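Local coordinates for ribulose-bisphosphate carboxylase (PDB 4NAS), which is a member of the RuBisCO large-chain family, pairing an N-terminal alpha/beta domain with a TIM-barrel domain, at residues A28-I33 with I78-P83; V14-L19 with L110-M115; D191-Y196 with T211-N216. All coordinates share one frame; numbering follows the deposited sequence.

Contact 1 (A28-I33 with I78-P83); sequences ARAEGI and IDIAYP
Ile33 of helix 28-33 rests its CG2 methyl on two side chains of strand 78-83, Ile80 and Tyr82. Ile33 CG2 lies 3.9 Å from Ile80 CG1 and 3.4 Å from Tyr82 OH, so one methyl meets both an aliphatic branch and a phenol oxygen. The methyl gets there because CG2 stands anti to the backbone N, with CG1 beside that nitrogen (chi1 -64°); the Ile33 and Ile80 side chains then cross at about a right angle. One helical turn earlier Ala30 makes the second touch, its CB 3.9 Å from Ile78 CG2. The same residue offers its carbonyl, and Ile80 CD1 rests 3.7 Å from Ala30 O. Within the strand, Ile80 CG2 lies over one face of the Tyr82 ring, 3.4 Å above the plane and toward the rim, covering part of that face.

Beyond this shell, helix and strand run nearly parallel, their axes 19° apart and 9.2 Å at closest approach. Val60 of strand 59-68 touches both Ala30 and Ile80, while Leu102 packs on Ile33 and Leu19 on Ile78. Thr97 and Val98 of helix 91-99 reach Tyr82. At the helix's flank, Arg29 forms a salt bridge with Asp21, tying the helix to the end of strand 12-22.

No hydrogen bond spans the two segments. Helix 26-36 therefore packs by buried apolar side chains on strand 73-83 of the mixed sheet in the N-terminal domain of the RuBisCO large chain, and the small Ala30 lets its backbone come within 7.0 Å of the strand, Ala30 CA to Ile78 CA.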
# COMPACT_ATOMS: atom_id res chain seq x y z
N ALA B 28 -15.91 11.70 -22.52
CA ALA B 28 -14.51 11.92 -22.86
C ALA B 28 -13.56 11.40 -21.77
O ALA B 28 -12.54 10.77 -22.07
CB ALA B 28 -14.24 13.40 -23.12
N ARG B 29 -13.88 11.66 -20.51
CA ARG B 29 -13.03 11.22 -19.42
C ARG B 29 -12.90 9.70 -19.43
O ARG B 29 -11.79 9.17 -19.30
CB ARG B 29 -13.53 11.71 -18.07
CG ARG B 29 -12.62 11.32 -16.93
CD ARG B 29 -13.04 11.94 -15.62
NE ARG B 29 -12.29 11.36 -14.51
CZ ARG B 29 -12.42 11.72 -13.24
NH1 ARG B 29 -13.26 12.69 -12.90
NH2 ARG B 29 -11.69 11.12 -12.30
N ALA B 30 -14.02 9.00 -19.63
CA ALA B 30 -13.99 7.54 -19.72
C ALA B 30 -13.15 7.02 -20.90
O ALA B 30 -12.38 6.08 -20.74
CB ALA B 30 -15.42 6.96 -19.76
N GLU B 31 -13.31 7.64 -22.07
CA GLU B 31 -12.53 7.26 -23.25
C GLU B 31 -11.02 7.48 -23.02
O GLU B 31 -10.19 6.66 -23.42
CB GLU B 31 -13.01 8.03 -24.49
CG GLU B 31 -12.55 7.45 -25.82
CD GLU B 31 -13.26 6.15 -26.20
OE1 GLU B 31 -12.76 5.44 -27.09
OE2 GLU B 31 -14.33 5.85 -25.62
N GLY B 32 -10.68 8.58 -22.38
CA GLY B 32 -9.30 8.88 -22.05
C GLY B 32 -8.68 7.85 -21.12
O GLY B 32 -7.55 7.43 -21.32
N ILE B 33 -9.43 7.46 -20.10
CA ILE B 33 -9.01 6.37 -19.21
C ILE B 33 -8.76 5.07 -19.98
O ILE B 33 -7.70 4.47 -19.85
CB ILE B 33 -10.03 6.13 -18.07
CG1 ILE B 33 -10.13 7.37 -17.17
CG2 ILE B 33 -9.67 4.89 -17.25
CD1 ILE B 33 -11.34 7.33 -16.25
N ILE B 78 -18.48 4.32 -13.73
CA ILE B 78 -17.95 4.06 -15.05
C ILE B 78 -17.32 2.69 -14.98
O ILE B 78 -16.69 2.37 -13.97
CB ILE B 78 -16.88 5.09 -15.40
CG1 ILE B 78 -17.53 6.46 -15.58
CG2 ILE B 78 -16.13 4.70 -16.65
CD1 ILE B 78 -16.54 7.58 -15.70
N ASP B 79 -17.54 1.87 -16.01
CA ASP B 79 -16.88 0.56 -16.10
C ASP B 79 -15.83 0.62 -17.22
O ASP B 79 -16.16 1.02 -18.34
CB ASP B 79 -17.89 -0.55 -16.44
CG ASP B 79 -18.98 -0.73 -15.39
OD1 ASP B 79 -18.75 -0.46 -14.19
OD2 ASP B 79 -20.08 -1.19 -15.77
N ILE B 80 -14.59 0.24 -16.92
CA ILE B 80 -13.52 0.21 -17.93
C ILE B 80 -12.95 -1.21 -18.07
O ILE B 80 -12.67 -1.87 -17.06
CB ILE B 80 -12.37 1.19 -17.59
CG1 ILE B 80 -12.88 2.62 -17.39
CG2 ILE B 80 -11.28 1.15 -18.66
CD1 ILE B 80 -13.55 3.22 -18.64
N ALA B 81 -12.80 -1.69 -19.31
CA ALA B 81 -12.19 -3.00 -19.56
C ALA B 81 -10.71 -2.87 -19.95
O ALA B 81 -10.37 -2.19 -20.92
CB ALA B 81 -12.95 -3.74 -20.64
N TYR B 82 -9.84 -3.51 -19.17
CA TYR B 82 -8.39 -3.52 -19.40
C TYR B 82 -7.94 -4.90 -19.86
O TYR B 82 -7.97 -5.85 -19.07
CB TYR B 82 -7.62 -3.18 -18.11
CG TYR B 82 -7.96 -1.83 -17.53
CD1 TYR B 82 -9.06 -1.68 -16.68
CD2 TYR B 82 -7.19 -0.71 -17.82
CE1 TYR B 82 -9.38 -0.46 -16.14
CE2 TYR B 82 -7.51 0.53 -17.26
CZ TYR B 82 -8.61 0.63 -16.43
OH TYR B 82 -8.98 1.83 -15.86
N PRO B 83 -7.50 -5.01 -21.11
CA PRO B 83 -7.12 -6.31 -21.69
C PRO B 83 -6.08 -6.98 -20.82
O PRO B 83 -5.14 -6.31 -20.38
CB PRO B 83 -6.50 -5.92 -23.04
CG PRO B 83 -7.14 -4.62 -23.39
CD PRO B 83 -7.36 -3.90 -22.08

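Contact 2 (V14-L19 with L110-M115); sequences VATYRL and LERLQM
Val14 and Gln114 exchange a pair of backbone hydrogen bonds, Gln114 N to Val14 O at 2.8 Å and nearly straight (173°), and Val14 N to Gln114 O at 3.1 Å. Further along, Thr16 N donates to Arg112 O. Thr16 O takes Glu111 N at 2.9 Å and, more weakly, Arg112 N, so two successive residues face Thr16: a classic beta bulge. It shifts the register by one, and Tyr17 then pairs with Leu110 where an unbroken antiparallel run would have placed Glu111.

A water knits the face carrying Val14, Thr16 and Gln114. It donates to Val14 O and Thr16 OG1 and accepts from Gln114 NE2 at 2.7 Å; Thr16 OG1 is also held by Asp79 of strand 73-83. On this same face the Gln114 amide carbon CD lies 3.3 Å above the centre of the Arg112 guanidinium, and Thr16 CB packs against Arg112 CB. At the bulge, Glu111 CG, anti to its carbonyl carbon, lies 3.7 Å from Arg18 CB. The charged ends part company: Glu111 pairs with Arg109, Arg18 with Glu107.

The other face is apolar. Ala15 CB touches both Leu113 CD2 and Leu110 CD1, and the latter methyl also meets Tyr17 CE1 at 3.7 Å. In Leu110, chi1 (177°) and chi2 (64°) together bring CD1 to both Ala15 and Tyr17.

Helix 91-99 covers this apolar face, with Val98 on Leu110 and Leu113 and Phe99 on Tyr17 and Leu110; Val98 O also hydrogen-bonds Tyr17 OH. In the mixed sheet, strand 12-22 lies between strands 73-83 and 108-114, and the latter carries the sheet on to the short strand 281-282 through a backbone hydrogen bond between Leu110 and Gly281.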
# COMPACT_ATOMS: atom_id res chain seq x y z
N VAL B 14 -12.50 -5.94 -15.73
CA VAL B 14 -13.45 -4.83 -15.79
C VAL B 14 -13.57 -4.19 -14.40
O VAL B 14 -14.03 -4.82 -13.43
CB VAL B 14 -14.84 -5.28 -16.29
CG1 VAL B 14 -15.76 -4.08 -16.40
CG2 VAL B 14 -14.71 -5.97 -17.66
N ALA B 15 -13.12 -2.95 -14.33
CA ALA B 15 -13.18 -2.18 -13.10
C ALA B 15 -14.35 -1.19 -13.13
O ALA B 15 -14.61 -0.55 -14.14
CB ALA B 15 -11.87 -1.44 -12.88
N THR B 16 -15.04 -1.08 -12.00
CA THR B 16 -16.11 -0.13 -11.80
C THR B 16 -15.63 0.92 -10.83
O THR B 16 -15.19 0.58 -9.73
CB THR B 16 -17.34 -0.80 -11.18
OG1 THR B 16 -17.81 -1.83 -12.04
CG2 THR B 16 -18.46 0.22 -10.94
N TYR B 17 -15.70 2.19 -11.26
CA TYR B 17 -15.32 3.34 -10.42
C TYR B 17 -16.55 4.16 -10.07
O TYR B 17 -17.46 4.29 -10.88
CB TYR B 17 -14.32 4.25 -11.15
CG TYR B 17 -13.13 3.49 -11.67
CD1 TYR B 17 -12.01 3.28 -10.85
CD2 TYR B 17 -13.13 2.96 -12.95
CE1 TYR B 17 -10.92 2.58 -11.32
CE2 TYR B 17 -12.04 2.25 -13.43
CZ TYR B 17 -10.95 2.06 -12.62
OH TYR B 17 -9.86 1.37 -13.09
N ARG B 18 -16.57 4.68 -8.85
CA ARG B 18 -17.54 5.69 -8.44
C ARG B 18 -16.79 7.02 -8.41
O ARG B 18 -15.76 7.13 -7.74
CB ARG B 18 -18.05 5.40 -7.02
CG ARG B 18 -19.04 6.47 -6.49
CD ARG B 18 -19.04 6.55 -4.96
NE ARG B 18 -20.03 7.50 -4.44
CZ ARG B 18 -19.79 8.79 -4.19
NH1 ARG B 18 -18.60 9.32 -4.41
NH2 ARG B 18 -20.76 9.56 -3.71
N LEU B 19 -17.31 8.03 -9.09
CA LEU B 19 -16.62 9.32 -9.16
C LEU B 19 -17.59 10.49 -9.28
O LEU B 19 -18.74 10.31 -9.68
CB LEU B 19 -15.63 9.34 -10.33
CG LEU B 19 -16.17 8.98 -11.73
CD1 LEU B 19 -16.76 10.17 -12.45
CD2 LEU B 19 -15.09 8.33 -12.59
N LEU B 110 -12.36 2.98 -6.43
CA LEU B 110 -12.50 1.67 -7.07
C LEU B 110 -13.46 0.76 -6.28
O LEU B 110 -13.18 0.41 -5.11
CB LEU B 110 -11.12 1.02 -7.23
CG LEU B 110 -11.09 -0.40 -7.82
CD1 LEU B 110 -11.59 -0.41 -9.26
CD2 LEU B 110 -9.64 -0.89 -7.75
N GLU B 111 -14.55 0.38 -6.93
CA GLU B 111 -15.70 -0.28 -6.30
C GLU B 111 -15.76 -1.77 -6.59
O GLU B 111 -16.25 -2.56 -5.78
CB GLU B 111 -17.00 0.33 -6.82
CG GLU B 111 -17.24 1.79 -6.44
CD GLU B 111 -17.76 1.94 -5.04
OE1 GLU B 111 -18.97 2.21 -4.88
OE2 GLU B 111 -16.97 1.77 -4.09
N ARG B 112 -15.31 -2.14 -7.78
CA ARG B 112 -15.44 -3.52 -8.22
C ARG B 112 -14.35 -3.89 -9.22
O ARG B 112 -13.96 -3.08 -10.09
CB ARG B 112 -16.83 -3.78 -8.82
CG ARG B 112 -17.06 -5.25 -9.20
CD ARG B 112 -18.41 -5.50 -9.88
NE ARG B 112 -18.66 -6.94 -10.02
CZ ARG B 112 -19.72 -7.47 -10.62
NH1 ARG B 112 -20.63 -6.69 -11.16
NH2 ARG B 112 -19.86 -8.79 -10.69
N LEU B 113 -13.85 -5.12 -9.08
CA LEU B 113 -12.96 -5.71 -10.06
C LEU B 113 -13.52 -7.04 -10.53
O LEU B 113 -13.66 -7.98 -9.74
CB LEU B 113 -11.57 -5.94 -9.47
CG LEU B 113 -10.71 -4.70 -9.25
CD1 LEU B 113 -9.43 -5.11 -8.52
CD2 LEU B 113 -10.38 -3.96 -10.55
N GLN B 114 -13.87 -7.12 -11.79
CA GLN B 114 -14.29 -8.41 -12.32
C GLN B 114 -13.12 -9.04 -13.05
O GLN B 114 -12.64 -8.52 -14.06
CB GLN B 114 -15.52 -8.27 -13.22
CG GLN B 114 -16.76 -7.81 -12.46
CD GLN B 114 -17.93 -7.49 -13.36
OE1 GLN B 114 -18.54 -8.39 -13.95
NE2 GLN B 114 -18.28 -6.21 -13.47
N MSE B 115 -12.65 -10.17 -12.53
CA MSE B 115 -11.40 -10.74 -13.03
C MSE B 115 -11.57 -12.02 -13.83
O MSE B 115 -12.25 -12.95 -13.41
CB MSE B 115 -10.43 -10.92 -11.88
CG MSE B 115 -10.10 -9.58 -11.29
SE MSE B 115 -8.67 -9.71 -10.07
CE MSE B 115 -7.72 -11.25 -10.77
O HOH W 1 -16.58 -4.41 -12.41

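Contact 3 (D191-Y196 with T211-N216); sequences DRVRAY and TAYAVN
Arg192 NE donates to Tyr213 OH at 2.8 Å in an almost straight bond (168°), the phenol oxygen lying in the guanidinium plane at its edge. A bend at chi3 (-56°) helps turn the guanidinium to this oxygen, its plane steeply inclined to the ring. Asp177 is the shared second partner: it forms a salt bridge with Arg192 NH2 and hydrogen bonds with Tyr213 OH and Asn216 N, so the buried polar groups are satisfied together.

The aromatic contact is an oblique one, the Tyr196 and Tyr213 ring planes standing at 48°. Tyr196 CD2 sits over the centre of the Tyr213 ring, and Tyr196 CE2 comes within 3.3 Å of Tyr213 CZ. Tyr196 also stacks with Phe164 of helix 157-168.

In the apolar packing, Val215 CB lies over the opposite face of the Tyr213 ring, toward its rim. Val193 CG2 meets Val215 CG1 at 3.9 Å, and Leu231 of helix 221-233 touches both valines.

Helix 189-207 thus packs antiparallel to the strand that follows it, as in the alternating helices and strands of a TIM barrel.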
# COMPACT_ATOMS: atom_id res chain seq x y z
N ASP B 191 12.57 -17.97 18.88
CA ASP B 191 12.57 -18.43 20.27
C ASP B 191 11.15 -18.56 20.84
O ASP B 191 10.87 -19.43 21.68
CB ASP B 191 13.41 -17.51 21.16
CG ASP B 191 14.91 -17.72 20.97
OD1 ASP B 191 15.31 -18.74 20.37
OD2 ASP B 191 15.68 -16.86 21.44
N ARG B 192 10.25 -17.69 20.39
CA ARG B 192 8.84 -17.78 20.78
C ARG B 192 8.19 -19.03 20.22
O ARG B 192 7.44 -19.71 20.93
CB ARG B 192 8.06 -16.52 20.37
CG ARG B 192 8.60 -15.26 20.99
CD ARG B 192 7.58 -14.13 21.01
NE ARG B 192 7.07 -13.83 19.67
CZ ARG B 192 7.62 -12.96 18.83
NH1 ARG B 192 8.74 -12.33 19.15
NH2 ARG B 192 7.04 -12.73 17.65
N VAL B 193 8.47 -19.35 18.96
CA VAL B 193 7.85 -20.53 18.37
C VAL B 193 8.30 -21.78 19.15
O VAL B 193 7.47 -22.60 19.55
CB VAL B 193 8.17 -20.68 16.87
CG1 VAL B 193 7.72 -22.04 16.35
CG2 VAL B 193 7.51 -19.53 16.05
N ARG B 194 9.60 -21.90 19.38
CA ARG B 194 10.15 -23.05 20.11
C ARG B 194 9.52 -23.20 21.48
O ARG B 194 9.08 -24.28 21.85
CB ARG B 194 11.66 -22.91 20.28
CG ARG B 194 12.48 -23.15 19.03
CD ARG B 194 13.93 -23.51 19.39
NE ARG B 194 14.82 -23.39 18.23
CZ ARG B 194 15.37 -22.25 17.82
NH1 ARG B 194 15.12 -21.12 18.47
NH2 ARG B 194 16.16 -22.23 16.76
N ALA B 195 9.47 -22.09 22.22
CA ALA B 195 9.05 -22.10 23.62
C ALA B 195 7.55 -22.36 23.80
O ALA B 195 7.16 -23.15 24.67
CB ALA B 195 9.43 -20.79 24.29
N TYR B 196 6.72 -21.70 22.99
CA TYR B 196 5.28 -21.88 23.09
C TYR B 196 4.89 -23.29 22.66
O TYR B 196 3.88 -23.83 23.11
CB TYR B 196 4.51 -20.85 22.23
CG TYR B 196 4.73 -19.38 22.58
CD1 TYR B 196 5.64 -18.99 23.57
CD2 TYR B 196 4.02 -18.39 21.92
CE1 TYR B 196 5.84 -17.65 23.86
CE2 TYR B 196 4.21 -17.06 22.21
CZ TYR B 196 5.12 -16.69 23.17
OH TYR B 196 5.28 -15.36 23.43
N THR B 211 -2.53 -26.29 21.55
CA THR B 211 -2.89 -24.96 21.09
C THR B 211 -1.80 -24.43 20.17
O THR B 211 -0.63 -24.44 20.53
CB THR B 211 -3.07 -24.04 22.31
OG1 THR B 211 -4.19 -24.48 23.08
CG2 THR B 211 -3.28 -22.60 21.90
N ALA B 212 -2.18 -23.99 18.97
CA ALA B 212 -1.22 -23.55 17.95
C ALA B 212 -0.85 -22.08 18.09
O ALA B 212 -1.59 -21.29 18.67
CB ALA B 212 -1.78 -23.82 16.57
N TYR B 213 0.29 -21.69 17.53
CA TYR B 213 0.76 -20.32 17.68
C TYR B 213 0.90 -19.64 16.31
O TYR B 213 1.56 -20.15 15.42
CB TYR B 213 2.07 -20.33 18.47
CG TYR B 213 2.80 -19.00 18.62
CD1 TYR B 213 2.11 -17.81 18.82
CD2 TYR B 213 4.18 -18.95 18.59
CE1 TYR B 213 2.78 -16.61 18.95
CE2 TYR B 213 4.86 -17.78 18.73
CZ TYR B 213 4.16 -16.60 18.91
OH TYR B 213 4.89 -15.44 19.05
N ALA B 214 0.25 -18.48 16.16
CA ALA B 214 0.42 -17.60 15.01
C ALA B 214 1.38 -16.46 15.35
O ALA B 214 1.08 -15.54 16.15
CB ALA B 214 -0.91 -17.04 14.57
N VAL B 215 2.54 -16.52 14.73
CA VAL B 215 3.66 -15.66 15.09
C VAL B 215 3.78 -14.55 14.05
O VAL B 215 3.61 -14.78 12.86
CB VAL B 215 4.97 -16.50 15.20
CG1 VAL B 215 5.26 -17.26 13.90
CG2 VAL B 215 6.13 -15.65 15.64
N ASN B 216 4.00 -13.34 14.53
CA ASN B 216 4.16 -12.21 13.63
C ASN B 216 5.37 -12.38 12.69
O ASN B 216 6.49 -12.58 13.16
CB ASN B 216 4.26 -10.92 14.46
CG ASN B 216 3.78 -9.68 13.70
OD1 ASN B 216 3.20 -9.78 12.61
ND2 ASN B 216 4.03 -8.51 14.27

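In the fold
Contacts 1 and 2 both reach one mixed sheet in the N-terminal domain, contact 1 through helix 26-36 packed on strand 73-83, and their centres are 11 Å apart. Strands 12-22 and 73-83 are neighbours there, joined by Ile80 N to Ala15 O and by Asp79 OD1 to Thr16 OG1, both probable hydrogen bonds. Along the chain, strands 12-22 and 108-114 embrace the whole span of contact 1. Contact 3 comes later, in the catalytic domain of the TIM-barrel clan, across the centre of the chain: its centre is about 48 Å from that of contact 1 and 40 Å from that of contact 2, without touching either. The three thus sample two different domains of a single chain.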